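Local structure of putative trimethylamine methyltransferase (Rhizobium meliloti, 4YYC) at residues Ile62-Ala66 against Leu290-Ala295; Lys166-Pro172 against Trp492-Glu497. The protein belongs to the trimethylamine methyltransferase (MttB) family and probably transfers methyl groups. All coordinates share one frame; numbering follows the deposited sequence.

How the contacts relate
Starting from the N terminus, the chain lays down 62-66 on helix 56-73, then 166-172 at the end of helix 158-170. It returns to the first with 290-295 on helix 286-307, closing contact 1 over 223 intervening residues. Only much later does 492-497, at the end of helix 481-495, meet 166-172 and close contact 2 over 319 residues. The two loops therefore cross and neither nests in the other. Contact 1 fastens helix 56-73 to the helix connecting parallel strands 269-277 and 313-322; contact 2 brings a C-terminal helix back to an early one. They lie on opposite sides of the chain's centre, their own centres about 42 Å apart.

Contact 1: residues Ile62-Ala66 against Leu290-Ala295; sequences IERNA and LTQILA
T291 sets its side chain against the backbone of helix 56-73 at the turn carrying N65 and A66, where the CA atoms of T291 and A66 come within 5.0 Å. From CB it forks. CG2, placed anti to the T291 backbone N by a chi1 of -61°, presses on the main chain, 3.7 Å from A66 N. The other branch, OG1, turns back beside its own backbone N, which lets it hydrogen-bond to A287 O one turn earlier. That hydroxyl also takes a bond from a water, 2.6 Å from T291 OG1, which in turn accepts from N65 ND2 at 2.8 Å. I62 crosses T291 at a slant, its CD1 3.7 Å from T291 OG1, while I62 CG2 rests 4.0 Å from L290 CB.

On the other flank L294 CD2 reaches A66 CB at 3.7 Å and passes over E63 CA. The small A66 suits this approach, the axes of 62-66 and 290-295 passing at 8.5 Å and crossing at -60°. E63 sends its carboxylate to R349 of helix 334-350. Helix 286-307, on which helix 56-73 packs, joins the parallel, paired strands 269-277 and 313-322 in a beta-alpha-beta crossover, and L294 touches F315.

N65 ND2 also donates to Q431 OE1 of the second subunit, so the water belongs to a polar chain running into the dimer interface. Aliphatic packing joins the helices directly; buried N65 and T291 link through one water.

Contact 2: residues Lys166-Pro172 against Trp492-Glu497; sequences KLAYMAP and WLEHYE
K166 lays its aliphatic chain across one face of the Y496 ring. CG is the atom over the centre, 3.7 Å from the ring centroid and 12° off the normal, a CH-pi contact; the extended chain then carries CD and CE over the CD2-CE2 side. M170, present as selenomethionine, meets the edge of that same ring and lies obliquely beside the W492 indole, a Met-aromatic contact with each. Its SE comes within 3.2 Å of W492 O, with CG, SE and O nearly in line. The bend at chi3 (-76°) then turns CE back onto W492 CB, 3.7 Å away.

The far end of the indole reaches the turn after helix 158-170: W492 CZ3 is 3.7 Å from A171 CA, and L167 O lies at the indole edge, near its plane. L167 CD2 fits between W492 CE3 and L493 CG, 3.9 Å from the latter. Y169 brings its CD2 to Y496 CE1, the two ring planes inclined at 81°.

A second shell positions these groups. Y496 OH is hydrogen-bonded to Y203 O, which anchors the ring under K166. One water accepts from K166 NZ and donates to L493 O, tying the lysine tip to the end of helix 481-495; another links Y169 OH with E497 O.

Both segments run out of a helix here, so the C-terminal ends of helices 158-170 and 481-495 come together. K206 NZ bonds the carbonyls of A168 and Y169 at the first of these ends. Helix 404-420 packs alongside the pair, with F407 against L167, M408 against W492, and Q411 against both A171 and W492.

Contact 1: residues Ile62-Ala66 against Leu290-Ala295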
loop_
_atom_site.group_PDB
_atom_site.type_symbol
_atom_site.label_atom_id
_atom_site.label_comp_id
_atom_site.label_asym_id
_atom_site.label_seq_id
_atom_site.Cartn_x
_atom_site.Cartn_y
_atom_site.Cartn_z
ATOM N N ILE A 62 -11.109 22.998 6.865
ATOM C CA ILE A 62 -11.862 22.439 5.739
ATOM C C ILE A 62 -13.364 22.545 6.001
ATOM O O ILE A 62 -14.116 22.927 5.115
ATOM C CB ILE A 62 -11.467 20.988 5.433
ATOM C CG1 ILE A 62 -9.968 20.878 5.092
ATOM C CG2 ILE A 62 -12.300 20.440 4.281
ATOM C CD1 ILE A 62 -9.523 21.727 3.926
ATOM N N GLU A 63 -13.804 22.229 7.208
ATOM C CA GLU A 63 -15.230 22.301 7.562
ATOM C C GLU A 63 -15.758 23.746 7.443
ATOM O O GLU A 63 -16.809 23.993 6.870
ATOM C CB GLU A 63 -15.461 21.705 8.964
ATOM C CG GLU A 63 -15.265 20.193 8.991
ATOM C CD GLU A 63 -15.184 19.574 10.370
ATOM O OE1 GLU A 63 -14.801 20.268 11.335
ATOM O OE2 GLU A 63 -15.399 18.354 10.484
ATOM N N ARG A 64 -14.987 24.703 7.934
ATOM C CA ARG A 64 -15.369 26.091 7.849
ATOM C C ARG A 64 -15.449 26.555 6.390
ATOM O O ARG A 64 -16.419 27.215 5.975
ATOM C CB ARG A 64 -14.320 26.931 8.593
ATOM C CG ARG A 64 -14.675 28.342 8.884
ATOM C CD ARG A 64 -13.787 28.897 9.996
ATOM N NE ARG A 64 -12.363 28.686 9.783
ATOM C CZ ARG A 64 -11.530 27.979 10.556
ATOM N NH1 ARG A 64 -11.918 27.373 11.671
ATOM N NH2 ARG A 64 -10.259 27.902 10.212
ATOM N N ASN A 65 -14.444 26.191 5.603
ATOM C CA ASN A 65 -14.412 26.558 4.200
ATOM C C ASN A 65 -15.552 25.921 3.397
ATOM O O ASN A 65 -16.103 26.554 2.490
ATOM C CB ASN A 65 -13.037 26.217 3.574
ATOM C CG ASN A 65 -11.941 27.165 4.027
ATOM O OD1 ASN A 65 -12.176 28.096 4.803
ATOM N ND2 ASN A 65 -10.704 26.931 3.529
ATOM N N ALA A 66 -15.927 24.687 3.725
ATOM C CA ALA A 66 -17.080 24.096 3.057
ATOM C C ALA A 66 -18.373 24.811 3.356
ATOM O O ALA A 66 -19.200 24.972 2.491
ATOM C CB ALA A 66 -17.185 22.618 3.373
ATOM N N LEU A 290 -10.917 18.565 -1.053
ATOM C CA LEU A 290 -11.664 18.173 0.140
ATOM C C LEU A 290 -12.802 19.129 0.476
ATOM O O LEU A 290 -13.856 18.716 0.917
ATOM C CB LEU A 290 -10.774 18.077 1.375
ATOM C CG LEU A 290 -9.939 16.817 1.429
ATOM C CD1 LEU A 290 -8.965 16.918 2.574
ATOM C CD2 LEU A 290 -10.810 15.565 1.556
ATOM N N THR A 291 -12.548 20.434 0.370
ATOM C CA THR A 291 -13.561 21.411 0.644
ATOM C C THR A 291 -14.759 21.212 -0.297
ATOM O O THR A 291 -15.922 21.243 0.122
ATOM C CB THR A 291 -12.951 22.812 0.454
ATOM O OG1 THR A 291 -11.879 22.937 1.395
ATOM C CG2 THR A 291 -13.949 23.863 0.669
ATOM N N GLN A 292 -14.465 21.055 -1.587
ATOM C CA GLN A 292 -15.556 20.863 -2.553
ATOM C C GLN A 292 -16.321 19.563 -2.293
ATOM O O GLN A 292 -17.548 19.523 -2.352
ATOM C CB GLN A 292 -15.041 20.884 -3.971
ATOM C CG GLN A 292 -16.145 21.104 -4.994
ATOM C CD GLN A 292 -15.565 20.914 -6.385
ATOM O OE1 GLN A 292 -14.806 21.737 -6.836
ATOM N NE2 GLN A 292 -15.896 19.805 -7.049
ATOM N N ILE A 293 -15.582 18.501 -2.029
ATOM C CA ILE A 293 -16.195 17.236 -1.674
ATOM C C ILE A 293 -17.161 17.363 -0.502
ATOM O O ILE A 293 -18.304 16.893 -0.557
ATOM C CB ILE A 293 -15.130 16.160 -1.359
ATOM C CG1 ILE A 293 -14.479 15.702 -2.664
ATOM C CG2 ILE A 293 -15.760 14.978 -0.639
ATOM C CD1 ILE A 293 -13.185 14.925 -2.408
ATOM N N LEU A 294 -16.707 18.015 0.559
ATOM C CA LEU A 294 -17.514 18.118 1.758
ATOM C C LEU A 294 -18.778 18.935 1.467
ATOM O O LEU A 294 -19.867 18.578 1.937
ATOM C CB LEU A 294 -16.700 18.700 2.929
ATOM C CG LEU A 294 -17.462 18.892 4.238
ATOM C CD1 LEU A 294 -18.059 17.574 4.724
ATOM C CD2 LEU A 294 -16.505 19.489 5.279
ATOM N N ALA A 295 -18.653 20.009 0.684
ATOM C CA ALA A 295 -19.841 20.821 0.304
ATOM C C ALA A 295 -20.850 19.994 -0.485
ATOM O O ALA A 295 -22.039 19.988 -0.169
ATOM C CB ALA A 295 -19.392 22.047 -0.496
HETATM O O HOH W 1 -10.390 25.124 1.392
#

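Contact 2: residues Lys166-Pro172 against Trp492-Glu497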
loop_
_atom_site.group_PDB
_atom_site.type_symbol
_atom_site.label_atom_id
_atom_site.label_comp_id
_atom_site.label_asym_id
_atom_site.label_seq_id
_atom_site.Cartn_x
_atom_site.Cartn_y
_atom_site.Cartn_z
ATOM N N LYS A 166 -21.224 -14.357 -10.335
ATOM C CA LYS A 166 -20.760 -15.650 -9.862
ATOM C C LYS A 166 -19.407 -15.560 -9.146
ATOM O O LYS A 166 -19.228 -16.119 -8.073
ATOM C CB LYS A 166 -20.680 -16.668 -11.010
ATOM C CG LYS A 166 -22.030 -17.015 -11.658
ATOM C CD LYS A 166 -21.798 -17.946 -12.838
ATOM C CE LYS A 166 -23.105 -18.414 -13.430
ATOM N NZ LYS A 166 -22.961 -19.249 -14.641
ATOM N N LEU A 167 -18.445 -14.847 -9.759
ATOM C CA LEU A 167 -17.127 -14.734 -9.149
ATOM C C LEU A 167 -17.161 -13.958 -7.849
ATOM O O LEU A 167 -16.440 -14.303 -6.892
ATOM C CB LEU A 167 -16.159 -14.062 -10.127
ATOM C CG LEU A 167 -15.828 -14.861 -11.407
ATOM C CD1 LEU A 167 -14.962 -13.979 -12.279
ATOM C CD2 LEU A 167 -15.113 -16.160 -11.142
ATOM N N ALA A 168 -18.027 -12.949 -7.779
ATOM C CA ALA A 168 -18.207 -12.204 -6.545
ATOM C C ALA A 168 -18.854 -13.056 -5.440
ATOM O O ALA A 168 -18.482 -12.932 -4.264
ATOM C CB ALA A 168 -19.060 -10.967 -6.776
ATOM N N TYR A 169 -19.793 -13.922 -5.824
ATOM C CA TYR A 169 -20.414 -14.866 -4.885
ATOM C C TYR A 169 -19.359 -15.809 -4.303
ATOM O O TYR A 169 -19.359 -16.098 -3.116
ATOM C CB TYR A 169 -21.537 -15.637 -5.594
ATOM C CG TYR A 169 -22.075 -16.775 -4.797
ATOM C CD1 TYR A 169 -22.892 -16.549 -3.708
ATOM C CD2 TYR A 169 -21.704 -18.093 -5.094
ATOM C CE1 TYR A 169 -23.413 -17.602 -2.977
ATOM C CE2 TYR A 169 -22.220 -19.156 -4.361
ATOM C CZ TYR A 169 -23.060 -18.897 -3.308
ATOM O OH TYR A 169 -23.561 -19.923 -2.557
HETATM N N MSE A 170 -18.444 -16.284 -5.151
HETATM C CA MSE A 170 -17.432 -17.238 -4.737
HETATM C C MSE A 170 -16.259 -16.605 -4.020
HETATM O O MSE A 170 -15.675 -17.256 -3.153
HETATM C CB MSE A 170 -16.941 -18.030 -5.924
HETATM C CG MSE A 170 -18.029 -18.945 -6.438
HETATM SE SE MSE A 170 -17.454 -20.040 -7.973
HETATM C CE MSE A 170 -17.483 -18.745 -9.402
ATOM N N ALA A 171 -15.864 -15.387 -4.370
ATOM C CA ALA A 171 -14.676 -14.723 -3.784
ATOM C C ALA A 171 -14.901 -14.598 -2.259
ATOM O O ALA A 171 -15.854 -13.937 -1.830
ATOM C CB ALA A 171 -14.499 -13.362 -4.367
ATOM N N PRO A 172 -14.000 -15.168 -1.435
ATOM C CA PRO A 172 -14.355 -15.244 -0.011
ATOM C C PRO A 172 -14.419 -13.887 0.702
ATOM O O PRO A 172 -15.182 -13.745 1.657
ATOM C CB PRO A 172 -13.240 -16.085 0.611
ATOM C CG PRO A 172 -12.588 -16.762 -0.499
ATOM C CD PRO A 172 -12.917 -16.090 -1.792
ATOM N N TRP A 492 -13.130 -21.731 -11.062
ATOM C CA TRP A 492 -14.236 -21.289 -10.221
ATOM C C TRP A 492 -15.566 -21.331 -10.977
ATOM O O TRP A 492 -16.587 -21.798 -10.439
ATOM C CB TRP A 492 -14.000 -19.886 -9.685
ATOM C CG TRP A 492 -13.053 -19.759 -8.555
ATOM C CD1 TRP A 492 -12.125 -20.659 -8.124
ATOM C CD2 TRP A 492 -12.911 -18.604 -7.723
ATOM N NE1 TRP A 492 -11.393 -20.115 -7.074
ATOM C CE2 TRP A 492 -11.881 -18.864 -6.805
ATOM C CE3 TRP A 492 -13.582 -17.368 -7.654
ATOM C CZ2 TRP A 492 -11.501 -17.935 -5.828
ATOM C CZ3 TRP A 492 -13.189 -16.456 -6.706
ATOM C CH2 TRP A 492 -12.170 -16.752 -5.805
ATOM N N LEU A 493 -15.559 -20.873 -12.220
ATOM C CA LEU A 493 -16.816 -20.802 -12.979
ATOM C C LEU A 493 -17.317 -22.205 -13.330
ATOM O O LEU A 493 -18.539 -22.440 -13.341
ATOM C CB LEU A 493 -16.643 -19.958 -14.216
ATOM C CG LEU A 493 -16.566 -18.455 -13.960
ATOM C CD1 LEU A 493 -16.141 -17.759 -15.237
ATOM C CD2 LEU A 493 -17.891 -17.882 -13.451
ATOM N N GLU A 494 -16.396 -23.132 -13.549
ATOM C CA GLU A 494 -16.772 -24.542 -13.758
ATOM C C GLU A 494 -17.395 -25.190 -12.541
ATOM O O GLU A 494 -18.313 -25.998 -12.694
ATOM C CB GLU A 494 -15.570 -25.373 -14.235
ATOM C CG GLU A 494 -15.265 -25.075 -15.672
ATOM N N HIS A 495 -16.925 -24.839 -11.344
ATOM C CA HIS A 495 -17.415 -25.437 -10.120
ATOM C C HIS A 495 -18.546 -24.739 -9.425
ATOM O O HIS A 495 -19.122 -25.288 -8.505
ATOM C CB HIS A 495 -16.245 -25.731 -9.200
ATOM C CG HIS A 495 -15.353 -26.788 -9.786
ATOM N ND1 HIS A 495 -14.234 -26.483 -10.533
ATOM C CD2 HIS A 495 -15.499 -28.135 -9.860
ATOM C CE1 HIS A 495 -13.681 -27.601 -10.969
ATOM N NE2 HIS A 495 -14.423 -28.619 -10.570
ATOM N N TYR A 496 -18.883 -23.556 -9.905
ATOM C CA TYR A 496 -19.961 -22.765 -9.343
ATOM C C TYR A 496 -21.278 -23.528 -9.238
ATOM O O TYR A 496 -21.665 -24.260 -10.159
ATOM C CB TYR A 496 -20.164 -21.528 -10.224
ATOM C CG TYR A 496 -21.378 -20.733 -9.873
ATOM C CD1 TYR A 496 -21.341 -19.772 -8.891
ATOM C CD2 TYR A 496 -22.567 -20.926 -10.561
ATOM C CE1 TYR A 496 -22.469 -19.016 -8.580
ATOM C CE2 TYR A 496 -23.689 -20.193 -10.256
ATOM C CZ TYR A 496 -23.634 -19.233 -9.263
ATOM O OH TYR A 496 -24.747 -18.489 -8.968
ATOM N N GLU A 497 -21.940 -23.362 -8.098
ATOM C CA GLU A 497 -23.313 -23.832 -7.895
ATOM C C GLU A 497 -24.115 -22.673 -7.370
ATOM O O GLU A 497 -23.710 -22.047 -6.404
ATOM C CB GLU A 497 -23.334 -24.923 -6.859
ATOM C CG GLU A 497 -22.713 -26.200 -7.364
ATOM C CD GLU A 497 -22.891 -27.357 -6.401
ATOM O OE1 GLU A 497 -23.954 -27.432 -5.725
ATOM O OE2 GLU A 497 -21.963 -28.180 -6.313
HETATM O O HOH W 2 -20.574 -20.969 -14.416
HETATM O O HOH W 3 -23.707 -22.247 -3.675
#